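Local coordinates for protein MDM10 isoform 1 (Saccharomyces cerevisiae, PDB 7BTX) that tethers the endoplasmic reticulum to mitochondria as part of the ERMES complex and acts in late assembly steps of the outer-membrane TOM translocase, at residues T52-N57 with Y73-A78; K138-Y143 with I157-S162; Q166-G171 with T183-R188. All blocks are in the same frame, centred on the assembly; numbering follows the deposited sequence.

Contact 1 of 3, residues T52-N57 with Y73-A78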
loop_
_atom_site.group_PDB
_atom_site.type_symbol
_atom_site.label_atom_id
_atom_site.label_comp_id
_atom_site.label_asym_id
_atom_site.label_seq_id
_atom_site.Cartn_x
_atom_site.Cartn_y
_atom_site.Cartn_z
ATOM N N THR D 52 -21.966 -21.196 -9.336
ATOM C CA THR D 52 -22.602 -22.041 -10.334
ATOM C C THR D 52 -22.616 -23.409 -9.657
ATOM O O THR D 52 -22.114 -23.505 -8.531
ATOM C CB THR D 52 -21.777 -21.988 -11.626
ATOM O OG1 THR D 52 -21.280 -20.659 -11.787
ATOM C CG2 THR D 52 -22.592 -22.262 -12.870
ATOM N N PRO D 53 -23.221 -24.470 -10.224
ATOM C CA PRO D 53 -22.970 -25.810 -9.674
ATOM C C PRO D 53 -21.520 -26.267 -9.689
ATOM O O PRO D 53 -21.126 -27.085 -8.855
ATOM C CB PRO D 53 -23.830 -26.696 -10.573
ATOM C CG PRO D 53 -25.006 -25.874 -10.810
ATOM C CD PRO D 53 -24.538 -24.448 -10.885
ATOM N N ASN D 54 -20.715 -25.756 -10.618
ATOM C CA ASN D 54 -19.337 -26.201 -10.774
ATOM C C ASN D 54 -18.334 -25.092 -10.495
ATOM O O ASN D 54 -17.218 -25.138 -11.007
ATOM C CB ASN D 54 -19.120 -26.759 -12.177
ATOM C CG ASN D 54 -19.861 -28.051 -12.405
ATOM O OD1 ASN D 54 -19.880 -28.925 -11.545
ATOM N ND2 ASN D 54 -20.482 -28.178 -13.563
ATOM N N THR D 55 -18.699 -24.103 -9.688
ATOM C CA THR D 55 -17.866 -22.925 -9.505
ATOM C C THR D 55 -17.975 -22.452 -8.064
ATOM O O THR D 55 -19.074 -22.407 -7.510
ATOM C CB THR D 55 -18.282 -21.821 -10.484
ATOM O OG1 THR D 55 -18.058 -22.262 -11.825
ATOM C CG2 THR D 55 -17.498 -20.582 -10.286
ATOM N N PHE D 56 -16.835 -22.128 -7.458
ATOM C CA PHE D 56 -16.753 -21.692 -6.074
ATOM C C PHE D 56 -16.066 -20.341 -6.014
ATOM O O PHE D 56 -15.125 -20.079 -6.765
ATOM C CB PHE D 56 -15.968 -22.684 -5.201
ATOM C CG PHE D 56 -16.423 -24.102 -5.327
ATOM C CD1 PHE D 56 -17.365 -24.615 -4.457
ATOM C CD2 PHE D 56 -15.893 -24.935 -6.301
ATOM C CE1 PHE D 56 -17.786 -25.922 -4.573
ATOM C CE2 PHE D 56 -16.319 -26.230 -6.424
ATOM C CZ PHE D 56 -17.260 -26.727 -5.559
ATOM N N ASN D 57 -16.530 -19.495 -5.107
ATOM C CA ASN D 57 -15.920 -18.208 -4.834
ATOM C C ASN D 57 -15.364 -18.167 -3.426
ATOM O O ASN D 57 -16.009 -18.620 -2.482
ATOM C CB ASN D 57 -16.918 -17.074 -5.024
ATOM C CG ASN D 57 -16.903 -16.529 -6.415
ATOM O OD1 ASN D 57 -15.856 -16.154 -6.921
ATOM N ND2 ASN D 57 -18.049 -16.517 -7.059
ATOM N N TYR D 73 -13.000 -23.580 -10.398
ATOM C CA TYR D 73 -13.847 -24.442 -11.207
ATOM C C TYR D 73 -13.547 -25.865 -10.780
ATOM O O TYR D 73 -12.385 -26.206 -10.564
ATOM C CB TYR D 73 -13.579 -24.250 -12.702
ATOM C CG TYR D 73 -14.369 -25.185 -13.580
ATOM C CD1 TYR D 73 -15.703 -24.950 -13.839
ATOM C CD2 TYR D 73 -13.781 -26.307 -14.144
ATOM C CE1 TYR D 73 -16.432 -25.800 -14.624
ATOM C CE2 TYR D 73 -14.507 -27.166 -14.932
ATOM C CZ TYR D 73 -15.832 -26.904 -15.167
ATOM O OH TYR D 73 -16.571 -27.749 -15.956
ATOM N N LEU D 74 -14.576 -26.690 -10.635
ATOM C CA LEU D 74 -14.384 -28.074 -10.219
ATOM C C LEU D 74 -15.488 -28.936 -10.806
ATOM O O LEU D 74 -16.653 -28.811 -10.421
ATOM C CB LEU D 74 -14.350 -28.194 -8.697
ATOM C CG LEU D 74 -14.434 -29.599 -8.103
ATOM C CD1 LEU D 74 -13.177 -30.374 -8.389
ATOM C CD2 LEU D 74 -14.670 -29.518 -6.623
ATOM N N TYR D 75 -15.119 -29.812 -11.731
ATOM C CA TYR D 75 -16.025 -30.791 -12.313
ATOM C C TYR D 75 -15.387 -32.161 -12.161
ATOM O O TYR D 75 -14.177 -32.302 -12.349
ATOM C CB TYR D 75 -16.296 -30.475 -13.783
ATOM C CG TYR D 75 -16.941 -31.610 -14.529
ATOM C CD1 TYR D 75 -18.238 -32.003 -14.241
ATOM C CD2 TYR D 75 -16.249 -32.298 -15.511
ATOM C CE1 TYR D 75 -18.829 -33.047 -14.912
ATOM C CE2 TYR D 75 -16.832 -33.345 -16.189
ATOM C CZ TYR D 75 -18.122 -33.714 -15.885
ATOM O OH TYR D 75 -18.708 -34.756 -16.560
ATOM N N SER D 76 -16.185 -33.163 -11.815
ATOM C CA SER D 76 -15.681 -34.516 -11.658
ATOM C C SER D 76 -16.747 -35.548 -12.000
ATOM O O SER D 76 -17.938 -35.336 -11.768
ATOM C CB SER D 76 -15.195 -34.752 -10.242
ATOM O OG SER D 76 -16.292 -34.960 -9.379
ATOM N N ASP D 77 -16.296 -36.680 -12.547
ATOM C CA ASP D 77 -17.195 -37.792 -12.838
ATOM C C ASP D 77 -17.608 -38.534 -11.578
ATOM O O ASP D 77 -18.681 -39.143 -11.549
ATOM C CB ASP D 77 -16.538 -38.780 -13.802
ATOM C CG ASP D 77 -16.152 -38.148 -15.115
ATOM O OD1 ASP D 77 -16.232 -36.910 -15.225
ATOM O OD2 ASP D 77 -15.763 -38.892 -16.037
ATOM N N ALA D 78 -16.766 -38.515 -10.547
ATOM C CA ALA D 78 -17.077 -39.169 -9.281
ATOM C C ALA D 78 -18.181 -38.394 -8.583
ATOM O O ALA D 78 -17.928 -37.349 -7.978
ATOM C CB ALA D 78 -15.831 -39.246 -8.407
#

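Contact 2 of 3, residues K138-Y143 with I157-S162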
loop_
_atom_site.group_PDB
_atom_site.type_symbol
_atom_site.label_atom_id
_atom_site.label_comp_id
_atom_site.label_asym_id
_atom_site.label_seq_id
_atom_site.Cartn_x
_atom_site.Cartn_y
_atom_site.Cartn_z
ATOM N N LYS D 138 -14.199 -45.495 -15.405
ATOM C CA LYS D 138 -13.079 -44.568 -15.348
ATOM C C LYS D 138 -13.573 -43.197 -14.916
ATOM O O LYS D 138 -14.407 -42.588 -15.596
ATOM C CB LYS D 138 -12.384 -44.487 -16.703
ATOM C CG LYS D 138 -11.919 -45.826 -17.230
ATOM C CD LYS D 138 -11.626 -45.768 -18.715
ATOM C CE LYS D 138 -10.562 -44.737 -19.030
ATOM N NZ LYS D 138 -10.072 -44.879 -20.425
ATOM N N LYS D 139 -13.061 -42.711 -13.795
ATOM C CA LYS D 139 -13.423 -41.409 -13.265
ATOM C C LYS D 139 -12.429 -40.354 -13.728
ATOM O O LYS D 139 -11.359 -40.661 -14.252
ATOM C CB LYS D 139 -13.474 -41.449 -11.740
ATOM C CG LYS D 139 -14.460 -42.458 -11.195
ATOM C CD LYS D 139 -15.862 -42.161 -11.691
ATOM C CE LYS D 139 -16.908 -42.978 -10.960
ATOM N NZ LYS D 139 -18.255 -42.762 -11.547
ATOM N N SER D 140 -12.806 -39.093 -13.542
ATOM C CA SER D 140 -11.927 -37.984 -13.869
ATOM C C SER D 140 -12.259 -36.812 -12.966
ATOM O O SER D 140 -13.356 -36.723 -12.417
ATOM C CB SER D 140 -12.048 -37.563 -15.335
ATOM O OG SER D 140 -11.620 -38.596 -16.202
ATOM N N LEU D 141 -11.289 -35.918 -12.807
ATOM C CA LEU D 141 -11.479 -34.680 -12.066
ATOM C C LEU D 141 -10.836 -33.558 -12.850
ATOM O O LEU D 141 -9.699 -33.692 -13.303
ATOM C CB LEU D 141 -10.891 -34.765 -10.656
ATOM C CG LEU D 141 -11.077 -33.566 -9.725
ATOM C CD1 LEU D 141 -11.346 -34.045 -8.351
ATOM C CD2 LEU D 141 -9.835 -32.707 -9.665
ATOM N N TYR D 142 -11.561 -32.463 -13.009
ATOM C CA TYR D 142 -11.032 -31.251 -13.601
ATOM C C TYR D 142 -11.176 -30.117 -12.603
ATOM O O TYR D 142 -12.252 -29.883 -12.056
ATOM C CB TYR D 142 -11.753 -30.910 -14.901
ATOM C CG TYR D 142 -11.619 -31.982 -15.946
ATOM C CD1 TYR D 142 -12.564 -32.990 -16.060
ATOM C CD2 TYR D 142 -10.539 -31.994 -16.809
ATOM C CE1 TYR D 142 -12.435 -33.975 -17.003
ATOM C CE2 TYR D 142 -10.407 -32.971 -17.758
ATOM C CZ TYR D 142 -11.354 -33.957 -17.849
ATOM O OH TYR D 142 -11.218 -34.934 -18.799
ATOM N N TYR D 143 -10.073 -29.426 -12.356
ATOM C CA TYR D 143 -10.060 -28.375 -11.350
ATOM C C TYR D 143 -9.211 -27.240 -11.879
ATOM O O TYR D 143 -8.139 -27.482 -12.431
ATOM C CB TYR D 143 -9.513 -28.893 -10.023
ATOM C CG TYR D 143 -9.193 -27.816 -9.015
ATOM C CD1 TYR D 143 -10.199 -27.214 -8.273
ATOM C CD2 TYR D 143 -7.885 -27.414 -8.793
ATOM C CE1 TYR D 143 -9.912 -26.237 -7.355
ATOM C CE2 TYR D 143 -7.592 -26.435 -7.885
ATOM C CZ TYR D 143 -8.607 -25.855 -7.167
ATOM O OH TYR D 143 -8.301 -24.885 -6.254
ATOM N N ILE D 157 -5.759 -31.884 -13.326
ATOM C CA ILE D 157 -6.556 -32.896 -14.005
ATOM C C ILE D 157 -6.143 -34.243 -13.449
ATOM O O ILE D 157 -4.952 -34.551 -13.395
ATOM C CB ILE D 157 -6.355 -32.853 -15.530
ATOM C CG1 ILE D 157 -6.625 -31.454 -16.073
ATOM C CG2 ILE D 157 -7.245 -33.856 -16.216
ATOM C CD1 ILE D 157 -6.050 -31.228 -17.431
ATOM N N ILE D 158 -7.113 -35.037 -13.021
ATOM C CA ILE D 158 -6.874 -36.396 -12.558
ATOM C C ILE D 158 -7.634 -37.313 -13.499
ATOM O O ILE D 158 -8.798 -37.053 -13.814
ATOM C CB ILE D 158 -7.325 -36.610 -11.110
ATOM C CG1 ILE D 158 -6.770 -35.528 -10.200
ATOM C CG2 ILE D 158 -6.871 -37.950 -10.608
ATOM C CD1 ILE D 158 -7.401 -35.542 -8.848
ATOM N N LYS D 159 -6.980 -38.367 -13.967
ATOM C CA LYS D 159 -7.603 -39.377 -14.809
ATOM C C LYS D 159 -7.282 -40.738 -14.218
ATOM O O LYS D 159 -6.110 -41.113 -14.142
ATOM C CB LYS D 159 -7.079 -39.303 -16.244
ATOM C CG LYS D 159 -7.172 -37.952 -16.921
ATOM C CD LYS D 159 -8.600 -37.604 -17.239
ATOM C CE LYS D 159 -9.130 -38.461 -18.362
ATOM N NZ LYS D 159 -10.560 -38.156 -18.621
ATOM N N ARG D 160 -8.303 -41.483 -13.802
ATOM C CA ARG D 160 -8.061 -42.858 -13.367
ATOM C C ARG D 160 -8.239 -43.780 -14.569
ATOM O O ARG D 160 -9.345 -44.158 -14.956
ATOM C CB ARG D 160 -8.963 -43.255 -12.212
ATOM C CG ARG D 160 -8.533 -44.588 -11.639
ATOM C CD ARG D 160 -9.138 -44.881 -10.300
ATOM N NE ARG D 160 -8.702 -46.180 -9.806
ATOM C CZ ARG D 160 -9.160 -46.743 -8.696
ATOM N NH1 ARG D 160 -8.717 -47.931 -8.318
ATOM N NH2 ARG D 160 -10.070 -46.121 -7.966
ATOM N N LEU D 161 -7.106 -44.160 -15.154
ATOM C CA LEU D 161 -7.061 -44.813 -16.454
ATOM C C LEU D 161 -7.379 -46.302 -16.403
ATOM O O LEU D 161 -7.641 -46.914 -17.443
ATOM C CB LEU D 161 -5.681 -44.612 -17.068
ATOM C CG LEU D 161 -5.249 -43.158 -17.192
ATOM C CD1 LEU D 161 -3.822 -43.079 -17.668
ATOM C CD2 LEU D 161 -6.167 -42.441 -18.149
ATOM N N SER D 162 -7.370 -46.885 -15.210
ATOM C CA SER D 162 -7.421 -48.325 -14.988
ATOM C C SER D 162 -7.666 -48.506 -13.494
ATOM O O SER D 162 -7.435 -47.556 -12.737
ATOM C CB SER D 162 -6.109 -48.965 -15.463
ATOM O OG SER D 162 -6.047 -50.366 -15.301
#

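Contact 3 of 3, residues Q166-G171 with T183-R188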
loop_
_atom_site.group_PDB
_atom_site.type_symbol
_atom_site.label_atom_id
_atom_site.label_comp_id
_atom_site.label_asym_id
_atom_site.label_seq_id
_atom_site.Cartn_x
_atom_site.Cartn_y
_atom_site.Cartn_z
ATOM N N GLN D 166 -3.327 -44.418 -12.402
ATOM C CA GLN D 166 -3.902 -43.084 -12.402
ATOM C C GLN D 166 -2.922 -42.123 -13.047
ATOM O O GLN D 166 -1.710 -42.320 -12.980
ATOM C CB GLN D 166 -4.231 -42.630 -10.985
ATOM C CG GLN D 166 -5.401 -41.706 -10.897
ATOM C CD GLN D 166 -5.626 -41.220 -9.500
ATOM O OE1 GLN D 166 -4.799 -40.503 -8.950
ATOM N NE2 GLN D 166 -6.744 -41.609 -8.910
ATOM N N PHE D 167 -3.457 -41.085 -13.674
ATOM C CA PHE D 167 -2.654 -40.027 -14.267
ATOM C C PHE D 167 -3.066 -38.708 -13.642
ATOM O O PHE D 167 -4.229 -38.525 -13.284
ATOM C CB PHE D 167 -2.828 -39.975 -15.784
ATOM C CG PHE D 167 -2.049 -38.878 -16.446
ATOM C CD1 PHE D 167 -0.670 -38.946 -16.533
ATOM C CD2 PHE D 167 -2.694 -37.772 -16.971
ATOM C CE1 PHE D 167 0.050 -37.935 -17.133
ATOM C CE2 PHE D 167 -1.981 -36.758 -17.574
ATOM C CZ PHE D 167 -0.607 -36.842 -17.654
ATOM N N MET D 168 -2.114 -37.790 -13.502
ATOM C CA MET D 168 -2.389 -36.518 -12.862
ATOM C C MET D 168 -1.567 -35.421 -13.505
ATOM O O MET D 168 -0.388 -35.612 -13.789
ATOM C CB MET D 168 -2.068 -36.566 -11.376
ATOM C CG MET D 168 -3.190 -37.028 -10.495
ATOM S SD MET D 168 -2.797 -36.659 -8.789
ATOM C CE MET D 168 -2.213 -34.981 -8.954
ATOM N N LEU D 169 -2.193 -34.275 -13.723
ATOM C CA LEU D 169 -1.516 -33.062 -14.146
ATOM C C LEU D 169 -1.710 -32.000 -13.078
ATOM O O LEU D 169 -2.716 -31.989 -12.373
ATOM C CB LEU D 169 -2.056 -32.560 -15.483
ATOM C CG LEU D 169 -1.340 -33.022 -16.742
ATOM C CD1 LEU D 169 -2.297 -33.009 -17.901
ATOM C CD2 LEU D 169 -0.176 -32.112 -17.023
ATOM N N LYS D 170 -0.732 -31.106 -12.954
ATOM C CA LYS D 170 -0.800 -30.068 -11.926
ATOM C C LYS D 170 -0.042 -28.847 -12.451
ATOM O O LYS D 170 1.180 -28.777 -12.339
ATOM C CB LYS D 170 -0.223 -30.540 -10.613
ATOM C CG LYS D 170 -1.232 -30.991 -9.587
ATOM C CD LYS D 170 -0.528 -31.673 -8.438
ATOM C CE LYS D 170 -1.411 -31.788 -7.218
ATOM N NZ LYS D 170 -0.789 -32.643 -6.175
ATOM N N GLY D 171 -0.781 -27.895 -13.001
ATOM C CA GLY D 171 -0.195 -26.657 -13.453
ATOM C C GLY D 171 -0.364 -25.540 -12.447
ATOM O O GLY D 171 -1.344 -25.463 -11.714
ATOM N N THR D 183 3.570 -30.192 -13.898
ATOM C CA THR D 183 4.087 -31.470 -13.435
ATOM C C THR D 183 3.086 -32.586 -13.691
ATOM O O THR D 183 1.877 -32.398 -13.557
ATOM C CB THR D 183 4.415 -31.438 -11.949
ATOM O OG1 THR D 183 3.199 -31.493 -11.208
ATOM C CG2 THR D 183 5.138 -30.174 -11.580
ATOM N N CYS D 184 3.608 -33.758 -14.042
ATOM C CA CYS D 184 2.814 -34.943 -14.322
ATOM C C CYS D 184 3.065 -36.011 -13.267
ATOM O O CYS D 184 4.169 -36.143 -12.739
ATOM C CB CYS D 184 3.143 -35.505 -15.706
ATOM S SG CYS D 184 2.789 -34.392 -17.066
ATOM N N TYR D 185 2.027 -36.785 -12.963
ATOM C CA TYR D 185 2.113 -37.851 -11.963
ATOM C C TYR D 185 1.456 -39.088 -12.556
ATOM O O TYR D 185 0.229 -39.188 -12.575
ATOM C CB TYR D 185 1.428 -37.487 -10.650
ATOM C CG TYR D 185 1.986 -36.309 -9.900
ATOM C CD1 TYR D 185 1.682 -35.014 -10.281
ATOM C CD2 TYR D 185 2.783 -36.494 -8.786
ATOM C CE1 TYR D 185 2.178 -33.946 -9.598
ATOM C CE2 TYR D 185 3.289 -35.422 -8.093
ATOM C CZ TYR D 185 2.981 -34.147 -8.509
ATOM O OH TYR D 185 3.472 -33.061 -7.831
ATOM N N PHE D 186 2.258 -40.025 -13.025
ATOM C CA PHE D 186 1.761 -41.354 -13.328
ATOM C C PHE D 186 1.994 -42.234 -12.113
ATOM O O PHE D 186 3.054 -42.171 -11.494
ATOM C CB PHE D 186 2.469 -41.926 -14.549
ATOM C CG PHE D 186 1.889 -43.210 -15.030
ATOM C CD1 PHE D 186 0.739 -43.216 -15.792
ATOM C CD2 PHE D 186 2.492 -44.415 -14.720
ATOM C CE1 PHE D 186 0.206 -44.394 -16.236
ATOM C CE2 PHE D 186 1.958 -45.600 -15.158
ATOM C CZ PHE D 186 0.818 -45.589 -15.917
ATOM N N GLN D 187 1.005 -43.048 -11.763
ATOM C CA GLN D 187 1.114 -43.839 -10.541
ATOM C C GLN D 187 0.357 -45.149 -10.679
ATOM O O GLN D 187 -0.851 -45.150 -10.918
ATOM C CB GLN D 187 0.614 -43.038 -9.340
ATOM C CG GLN D 187 -0.610 -42.197 -9.605
ATOM C CD GLN D 187 -0.874 -41.195 -8.512
ATOM O OE1 GLN D 187 -0.215 -41.205 -7.478
ATOM N NE2 GLN D 187 -1.833 -40.311 -8.741
ATOM N N ARG D 188 1.070 -46.263 -10.514
ATOM C CA ARG D 188 0.483 -47.595 -10.630
ATOM C C ARG D 188 0.344 -48.196 -9.236
ATOM O O ARG D 188 1.310 -48.610 -8.606
ATOM C CB ARG D 188 1.326 -48.481 -11.536
ATOM C CG ARG D 188 0.819 -49.915 -11.614
ATOM C CD ARG D 188 1.289 -50.628 -12.868
ATOM N NE ARG D 188 2.571 -51.297 -12.672
ATOM C CZ ARG D 188 3.658 -51.052 -13.393
ATOM N NH1 ARG D 188 3.618 -50.151 -14.367
ATOM N NH2 ARG D 188 4.782 -51.710 -13.147
#

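Contact 1 of 3, residues T52-N57 with Y73-A78
Thr55 and Tyr73 sit opposite each other as an antiparallel non-hydrogen-bonded pair, their CA atoms 4.6 Å apart, and one step along, Leu74 N donates to Asn54 O at 3.1 Å with a nearly straight N-H...O angle of 164°. Just before this pair, Thr52 to Thr55 form a type I turn, from which the chain enters the strand. Tyr73 has its CG anti to the backbone N (chi1 176°), which lays the ring beside the Asn54 backbone and sets Tyr73 CE1 3.8 Å from Asn54 CB. Thr55 OG1 lies at the edge of the same ring. These two strands form a hairpin of the membrane beta-barrel. On the face away from Tyr73, the Phe56 ring turns its edge to Leu74: Phe56 CE2 lies 3.6 Å from Leu74 CB, almost in the ring plane, and 3.7 Å from Leu74 CD2. Leu74 continues from this aromatic edge onto Val8 of the N-terminal helix 5-16 and Leu141 of the next strand.

Contact 2 of 3, residues K138-Y143 with I157-S162
Leu141 and Ile158 form the hydrogen-bonded pair at the middle of two antiparallel strands whose short axes run at 175° and approach to 4.7 Å. Leu141 N reaches Ile158 O at 2.9 Å and Ile158 N returns the bond to Leu141 O at the same length; further down, Arg160 N donates to Lys139 O at 3.2 Å. Ser140 with Lys159 and Tyr142 with Ile157 are the flanking non-hydrogen-bonded pairs, and all four put their side chains on one face. There Lys159 bends across to the partner strand: turns at chi2 and chi3, both -71°, fold the chain so that NZ hangs between two oxygens of that strand. Lys159 NZ donates to Ser140 OG at 2.7 Å and, less closely, to Tyr142 OH at 3.3 Å. The ammonium thus spans two successive positions of that face, while the Tyr142 ring also leans on Ile157, Tyr142 CE2 to Ile157 CG2 3.6 Å. A leucine in place of Lys159 would probably leave Ser140 OG and Tyr142 OH without their shared donor and let the tyrosine hydroxyl end swing more freely. On the other face Leu141 and Ile158 make an apolar patch: they point the same way and lie side by side, with CD2 of Leu141 3.8 Å from CD1 of Ile158. Phe12 of helix 5-16 packs on both. Arg160 extends from the same strand to bond Pro163 O through NH1, just beyond the segment. A helix lying against one face of antiparallel hairpins is consistent with the mitochondrial porin-like barrel, in which an N-terminal helix rests on the inner wall; Leu141 and Ile158 would then face the interior, and Lys159, Ser140 and Tyr142 the outside.

Contact 3 of 3, residues Q166-G171 with T183-R188
Met168 and Tyr185 meet at the centre of this contact, where Tyr185 N donates to Met168 O at 2.8 Å. Their side chains start close together, Met168 CB standing 3.7 Å from Tyr185 CB. The return bond, Met168 N to Tyr185 O, is weak and bent. Reciprocal backbone bonds hold both flanks: Gln166 and Gln187 exchange one pair, Gln166 N to Gln187 O being 3.0 Å, and Lys170 and Thr183 another. The Met168 sulfur approaches the Tyr185 ring obliquely in a Met-aromatic contact. Lys170 approaches the same ring with its aliphatic chain, Lys170 CD 3.7 Å from Tyr185 CE1. On the opposite face Leu169 CD2 touches Cys184 SG at 3.7 Å, while Phe167 comes alongside the cysteine with Phe167 CE1 4.2 Å from Cys184 CB. Gln166 and Gln187 run side by side on the face of Met168; their amide planes are turned 70° against each other. Gln187 sets CG between the backbone N and the carbonyl carbon (chi1 39°), which swings its chain toward Gln166.

A second shell fixes these groups. Tyr13 OH, from helix 5-16, bonds Gln187 NE2 and more weakly Gln166 OE1, and Trp18 touches both glutamines. Leu9 of the helix packs on Met168 and Lys170. A polar side chain of another protein's chain packs on Tyr185. The chemistry implies two unlike faces: Phe167, Leu169, Cys184 and Phe186 make one, and the other mixes the Met-aromatic contact and the Lys170 chain with buried glutamines that meet the hydroxyl of a helix tyrosine.

From the N terminus, helix 5-16 comes first and later lies against residues of all three contacts. Contact 1 then closes the hairpin of strands 55-62 and 68-76. After a long connection, contact 2 closes the hairpin 140-147 and 152-162, and a short turn leads to contact 3, which closes 165-174 and 179-189. The loops follow in series; none nests or crosses. Six consecutive strands of one sheet are thereby paired, with contact 2 as the middle piece: Tyr75 O probably bonds Tyr142 N on one side, and Lys159 O probably bonds Phe167 N on the other. Contacts 1 and 3 do not touch, their nearest atoms being about 9 Å apart.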